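Local coordinates for protein beta-hexosaminidase Amuc_2018 (Akkermansia muciniphila, PDB 6JEB) that hydrolyses terminal non-reducing N-acetylhexosamine residues from N-glycans and chitobiose as a family 20 glycoside hydrolase, at residues A[90-102]-A[392-405]. Numbering follows the deposited sequence.
Sequences YPWRGLMVDPARH and IRGVHAPVWAERLP. With ACM (acetamide), chain C.
The W400 indole carries M96 CE over one face, 3.5 Å from the centroid of its six-membered ring, with SD above the same ring in a Met-aromatic contact; P398 CB lies over that face too, and D98 OD2 sits at the ring's edge. W400 also helps enclose the acetamide, which D257 and Y352 hold by hydrogen bonds. Over one face of the R101 guanidinium lies the E402 carboxylate, its OE2 3.3 Å from R101 NH2, a pairing of charges with no N-H aimed at the oxygen. In the guanidinium plane R101 NH1 makes a salt-bridging hydrogen bond to D98 OD2 at 2.8 Å, while R101 NH2 forms a salt bridge with D130 and NE a hydrogen bond with Q132. With D98 CG anti to the backbone N (chi1 -177°), OD2 also takes A401 N at 2.9 Å, the two donors coming from opposite faces of the carboxylate. An alanine at D98 would probably leave R101 NH1 and A401 N without their shared acceptor, and the guanidinium freer to turn beside W400. P405 CA rests over the H102 ring, whose ND1 points in plane at A401 O (2.8 Å). Farther back along the strands, W92 NE1 gives H396 ND1 a nearly straight bond (175°), and H396 NE2 is hydrogen-bonded to H125 ND1. Alternating backbone bonds join 92-97 to 392-399 in parallel, closing first strand against last in the TIM barrel, with substrate-binding R101, W400, A401 and E402 just beyond the strands' C-terminal ends.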
loop_
_atom_site.group_PDB
_atom_site.type_symbol
_atom_site.label_atom_id
_atom_site.label_comp_id
_atom_site.label_asym_id
_atom_site.label_seq_id
_atom_site.Cartn_x
_atom_site.Cartn_y
_atom_site.Cartn_z
ATOM N N TYR A 90 9.251 11.966 -2.732
ATOM C CA TYR A 90 9.572 10.555 -2.833
ATOM C C TYR A 90 8.879 9.917 -4.025
ATOM O O TYR A 90 7.728 10.250 -4.332
ATOM C CB TYR A 90 9.131 9.790 -1.589
ATOM C CG TYR A 90 9.963 10.065 -0.374
ATOM C CD1 TYR A 90 11.262 9.567 -0.266
ATOM C CD2 TYR A 90 9.457 10.825 0.673
ATOM C CE1 TYR A 90 12.028 9.814 0.860
ATOM C CE2 TYR A 90 10.215 11.085 1.800
ATOM C CZ TYR A 90 11.497 10.580 1.890
ATOM O OH TYR A 90 12.243 10.836 3.014
ATOM N N PRO A 91 9.544 8.970 -4.688
ATOM C CA PRO A 91 8.950 8.332 -5.869
ATOM C C PRO A 91 7.967 7.225 -5.558
ATOM O O PRO A 91 7.230 6.816 -6.463
ATOM C CB PRO A 91 10.167 7.763 -6.609
ATOM C CG PRO A 91 11.180 7.531 -5.514
ATOM C CD PRO A 91 10.978 8.657 -4.539
ATOM N N TRP A 92 7.946 6.704 -4.335
ATOM C CA TRP A 92 7.041 5.625 -3.947
ATOM C C TRP A 92 6.047 6.190 -2.940
ATOM O O TRP A 92 6.426 6.536 -1.819
ATOM C CB TRP A 92 7.820 4.464 -3.328
ATOM C CG TRP A 92 6.921 3.287 -3.038
ATOM C CD1 TRP A 92 5.952 3.201 -2.067
ATOM C CD2 TRP A 92 6.874 2.052 -3.763
ATOM N NE1 TRP A 92 5.316 1.980 -2.144
ATOM C CE2 TRP A 92 5.866 1.255 -3.173
ATOM C CE3 TRP A 92 7.598 1.537 -4.846
ATOM C CZ2 TRP A 92 5.560 -0.033 -3.634
ATOM C CZ3 TRP A 92 7.295 0.265 -5.305
ATOM C CH2 TRP A 92 6.286 -0.509 -4.697
ATOM N N ARG A 93 4.776 6.277 -3.330
ATOM C CA ARG A 93 3.724 6.784 -2.444
ATOM C C ARG A 93 2.551 5.818 -2.570
ATOM O O ARG A 93 1.819 5.851 -3.562
ATOM C CB ARG A 93 3.352 8.219 -2.816
ATOM C CG ARG A 93 4.565 9.168 -2.804
ATOM C CD ARG A 93 4.231 10.589 -3.287
ATOM N NE ARG A 93 3.488 10.573 -4.542
ATOM C CZ ARG A 93 4.022 10.358 -5.741
ATOM N NH1 ARG A 93 5.336 10.173 -5.882
ATOM N NH2 ARG A 93 3.234 10.326 -6.810
ATOM N N GLY A 94 2.389 4.942 -1.583
ATOM C CA GLY A 94 1.532 3.787 -1.739
ATOM C C GLY A 94 0.472 3.621 -0.669
ATOM O O GLY A 94 0.605 4.091 0.464
ATOM N N LEU A 95 -0.600 2.935 -1.059
ATOM C CA LEU A 95 -1.563 2.353 -0.136
ATOM C C LEU A 95 -1.629 0.857 -0.408
ATOM O O LEU A 95 -1.452 0.411 -1.548
ATOM C CB LEU A 95 -2.977 2.939 -0.332
ATOM C CG LEU A 95 -3.147 4.430 -0.035
ATOM C CD1 LEU A 95 -4.562 4.879 -0.360
ATOM C CD2 LEU A 95 -2.780 4.756 1.413
ATOM N N MET A 96 -1.864 0.080 0.646
ATOM C CA MET A 96 -2.072 -1.356 0.514
ATOM C C MET A 96 -3.495 -1.687 0.930
ATOM O O MET A 96 -3.951 -1.256 1.996
ATOM C CB MET A 96 -1.101 -2.153 1.388
ATOM C CG MET A 96 -1.239 -3.673 1.214
ATOM S SD MET A 96 -0.760 -4.575 2.692
ATOM C CE MET A 96 -2.279 -4.385 3.641
ATOM N N VAL A 97 -4.194 -2.446 0.092
ATOM C CA VAL A 97 -5.485 -3.013 0.459
ATOM C C VAL A 97 -5.303 -4.490 0.772
ATOM O O VAL A 97 -4.329 -5.129 0.354
ATOM C CB VAL A 97 -6.579 -2.785 -0.614
ATOM C CG1 VAL A 97 -6.914 -1.307 -0.716
ATOM C CG2 VAL A 97 -6.153 -3.365 -1.969
ATOM N N ASP A 98 -6.261 -5.038 1.521
ATOM C CA ASP A 98 -6.161 -6.374 2.107
ATOM C C ASP A 98 -7.392 -7.192 1.730
ATOM O O ASP A 98 -8.219 -7.538 2.584
ATOM C CB ASP A 98 -6.008 -6.249 3.624
ATOM C CG ASP A 98 -5.811 -7.583 4.328
ATOM O OD1 ASP A 98 -5.640 -8.636 3.665
ATOM O OD2 ASP A 98 -5.816 -7.556 5.577
ATOM N N PRO A 99 -7.537 -7.539 0.448
ATOM C CA PRO A 99 -8.667 -8.397 0.065
ATOM C C PRO A 99 -8.543 -9.804 0.611
ATOM O O PRO A 99 -9.553 -10.516 0.659
ATOM C CB PRO A 99 -8.628 -8.376 -1.468
ATOM C CG PRO A 99 -7.162 -8.120 -1.786
ATOM C CD PRO A 99 -6.712 -7.152 -0.713
ATOM N N ALA A 100 -7.342 -10.228 1.037
ATOM C CA ALA A 100 -7.214 -11.534 1.681
ATOM C C ALA A 100 -8.115 -11.632 2.906
ATOM O O ALA A 100 -8.779 -12.655 3.115
ATOM C CB ALA A 100 -5.760 -11.787 2.082
ATOM N N ARG A 101 -8.142 -10.585 3.735
ATOM C CA ARG A 101 -8.963 -10.629 4.943
ATOM C C ARG A 101 -10.438 -10.395 4.641
ATOM O O ARG A 101 -11.302 -11.090 5.188
ATOM C CB ARG A 101 -8.454 -9.612 5.968
ATOM C CG ARG A 101 -7.375 -10.170 6.903
ATOM C CD ARG A 101 -6.191 -10.790 6.141
ATOM N NE ARG A 101 -5.170 -11.228 7.086
ATOM C CZ ARG A 101 -4.256 -10.419 7.618
ATOM N NH1 ARG A 101 -4.214 -9.133 7.271
ATOM N NH2 ARG A 101 -3.384 -10.891 8.497
ATOM N N HIS A 102 -10.752 -9.421 3.789
ATOM C CA HIS A 102 -12.122 -9.228 3.324
ATOM C C HIS A 102 -12.060 -8.843 1.860
ATOM O O HIS A 102 -11.428 -7.840 1.508
ATOM C CB HIS A 102 -12.872 -8.159 4.128
ATOM C CG HIS A 102 -13.448 -8.672 5.410
ATOM N ND1 HIS A 102 -12.832 -8.487 6.628
ATOM C CD2 HIS A 102 -14.574 -9.384 5.662
ATOM C CE1 HIS A 102 -13.556 -9.059 7.577
ATOM N NE2 HIS A 102 -14.616 -9.615 7.017
ATOM N N ILE A 392 15.793 5.653 1.288
ATOM C CA ILE A 392 14.352 5.605 1.516
ATOM C C ILE A 392 13.651 6.004 0.224
ATOM O O ILE A 392 13.876 7.099 -0.304
ATOM C CB ILE A 392 13.936 6.519 2.677
ATOM C CG1 ILE A 392 14.565 6.037 3.984
ATOM C CG2 ILE A 392 12.410 6.582 2.793
ATOM C CD1 ILE A 392 14.377 7.001 5.148
ATOM N N ARG A 393 12.806 5.109 -0.287
ATOM C CA ARG A 393 12.109 5.328 -1.545
ATOM C C ARG A 393 10.771 6.028 -1.371
ATOM O O ARG A 393 10.245 6.567 -2.353
ATOM C CB ARG A 393 11.873 3.995 -2.264
ATOM C CG ARG A 393 13.151 3.226 -2.579
ATOM C CD ARG A 393 12.835 1.879 -3.212
ATOM N NE ARG A 393 12.141 2.014 -4.490
ATOM C CZ ARG A 393 11.717 0.988 -5.222
ATOM N NH1 ARG A 393 11.918 -0.255 -4.802
ATOM N NH2 ARG A 393 11.094 1.200 -6.376
ATOM N N GLY A 394 10.208 6.031 -0.171
ATOM C CA GLY A 394 8.951 6.722 0.034
ATOM C C GLY A 394 8.171 6.136 1.203
ATOM O O GLY A 394 8.748 5.625 2.162
ATOM N N VAL A 395 6.853 6.240 1.095
ATOM C CA VAL A 395 5.943 5.985 2.203
ATOM C C VAL A 395 4.830 5.074 1.715
ATOM O O VAL A 395 4.510 5.043 0.524
ATOM C CB VAL A 395 5.378 7.316 2.756
ATOM C CG1 VAL A 395 4.398 7.952 1.763
ATOM C CG2 VAL A 395 4.747 7.120 4.120
ATOM N N HIS A 396 4.234 4.329 2.645
ATOM C CA HIS A 396 3.285 3.283 2.276
ATOM C C HIS A 396 2.374 3.030 3.466
ATOM O O HIS A 396 2.861 2.755 4.567
ATOM C CB HIS A 396 4.086 2.019 1.947
ATOM C CG HIS A 396 3.341 0.980 1.166
ATOM N ND1 HIS A 396 3.171 1.057 -0.202
ATOM C CD2 HIS A 396 2.789 -0.199 1.550
ATOM C CE1 HIS A 396 2.527 -0.018 -0.623
ATOM N NE2 HIS A 396 2.283 -0.797 0.421
ATOM N N ALA A 397 1.064 3.108 3.256
ATOM C CA ALA A 397 0.107 2.937 4.350
ATOM C C ALA A 397 -0.790 1.732 4.109
ATOM O O ALA A 397 -1.643 1.770 3.203
ATOM C CB ALA A 397 -0.744 4.196 4.516
ATOM N N PRO A 398 -0.647 0.658 4.882
ATOM C CA PRO A 398 -1.561 -0.487 4.743
ATOM C C PRO A 398 -2.883 -0.248 5.453
ATOM O O PRO A 398 -2.932 0.272 6.574
ATOM C CB PRO A 398 -0.801 -1.635 5.427
ATOM C CG PRO A 398 0.600 -1.122 5.668
ATOM C CD PRO A 398 0.496 0.361 5.759
ATOM N N VAL A 399 -3.967 -0.671 4.797
ATOM C CA VAL A 399 -5.282 -0.657 5.429
ATOM C C VAL A 399 -5.696 -2.102 5.691
ATOM O O VAL A 399 -6.550 -2.664 4.989
ATOM C CB VAL A 399 -6.327 0.123 4.607
ATOM C CG1 VAL A 399 -7.500 0.520 5.504
ATOM C CG2 VAL A 399 -5.712 1.374 3.964
ATOM N N TRP A 400 -5.080 -2.715 6.700
ATOM C CA TRP A 400 -5.337 -4.118 7.000
ATOM C C TRP A 400 -6.814 -4.321 7.307
ATOM O O TRP A 400 -7.454 -3.479 7.944
ATOM C CB TRP A 400 -4.506 -4.541 8.208
ATOM C CG TRP A 400 -3.026 -4.411 7.992
ATOM C CD1 TRP A 400 -2.194 -3.453 8.511
ATOM C CD2 TRP A 400 -2.203 -5.286 7.215
ATOM N NE1 TRP A 400 -0.899 -3.680 8.096
ATOM C CE2 TRP A 400 -0.876 -4.805 7.308
ATOM C CE3 TRP A 400 -2.459 -6.440 6.459
ATOM C CZ2 TRP A 400 0.187 -5.420 6.654
ATOM C CZ3 TRP A 400 -1.398 -7.061 5.817
ATOM C CH2 TRP A 400 -0.088 -6.553 5.924
ATOM N N ALA A 401 -7.360 -5.452 6.857
ATOM C CA ALA A 401 -8.809 -5.599 6.807
ATOM C C ALA A 401 -9.344 -6.769 7.624
ATOM O O ALA A 401 -10.468 -7.209 7.372
ATOM C CB ALA A 401 -9.311 -5.649 5.363
ATOM N N GLU A 402 -8.585 -7.275 8.605
ATOM C CA GLU A 402 -9.153 -8.276 9.510
ATOM C C GLU A 402 -10.537 -7.848 9.979
ATOM O O GLU A 402 -11.469 -8.664 10.035
ATOM C CB GLU A 402 -8.258 -8.482 10.745
ATOM C CG GLU A 402 -6.938 -9.214 10.511
ATOM C CD GLU A 402 -5.781 -8.273 10.237
ATOM O OE1 GLU A 402 -6.028 -7.160 9.729
ATOM O OE2 GLU A 402 -4.623 -8.639 10.547
ATOM N N ARG A 403 -10.694 -6.561 10.306
ATOM C CA ARG A 403 -11.912 -6.047 10.920
ATOM C C ARG A 403 -12.630 -5.026 10.040
ATOM O O ARG A 403 -13.462 -4.263 10.543
ATOM C CB ARG A 403 -11.598 -5.427 12.283
ATOM C CG ARG A 403 -11.017 -6.393 13.295
ATOM C CD ARG A 403 -12.081 -7.316 13.863
ATOM N NE ARG A 403 -11.556 -8.070 14.992
ATOM C CZ ARG A 403 -12.308 -8.743 15.853
ATOM N NH1 ARG A 403 -13.627 -8.769 15.702
ATOM N NH2 ARG A 403 -11.741 -9.386 16.864
ATOM N N LEU A 404 -12.344 -4.986 8.738
ATOM C CA LEU A 404 -12.962 -4.006 7.842
ATOM C C LEU A 404 -13.680 -4.751 6.726
ATOM O O LEU A 404 -13.071 -5.093 5.701
ATOM C CB LEU A 404 -11.931 -3.018 7.299
ATOM C CG LEU A 404 -11.196 -2.212 8.373
ATOM C CD1 LEU A 404 -10.044 -1.407 7.766
ATOM C CD2 LEU A 404 -12.161 -1.290 9.135
ATOM N N PRO A 405 -14.977 -5.029 6.885
ATOM C CA PRO A 405 -15.640 -6.005 6.010
ATOM C C PRO A 405 -16.162 -5.483 4.681
ATOM O O PRO A 405 -16.563 -6.308 3.849
ATOM C CB PRO A 405 -16.795 -6.517 6.890
ATOM C CG PRO A 405 -17.125 -5.339 7.762
ATOM C CD PRO A 405 -15.804 -4.668 8.051
HETATM C C1 ACM C . 2.478 -6.888 9.113
HETATM O O ACM C . 1.993 -6.005 9.745
HETATM N N ACM C . 2.151 -8.233 9.465
HETATM C C2 ACM C . 3.434 -6.667 7.954
HETATM O O HOH W 1 -8.081 -3.331 2.656
HETATM O O HOH W 2 -10.645 -11.222 8.258
#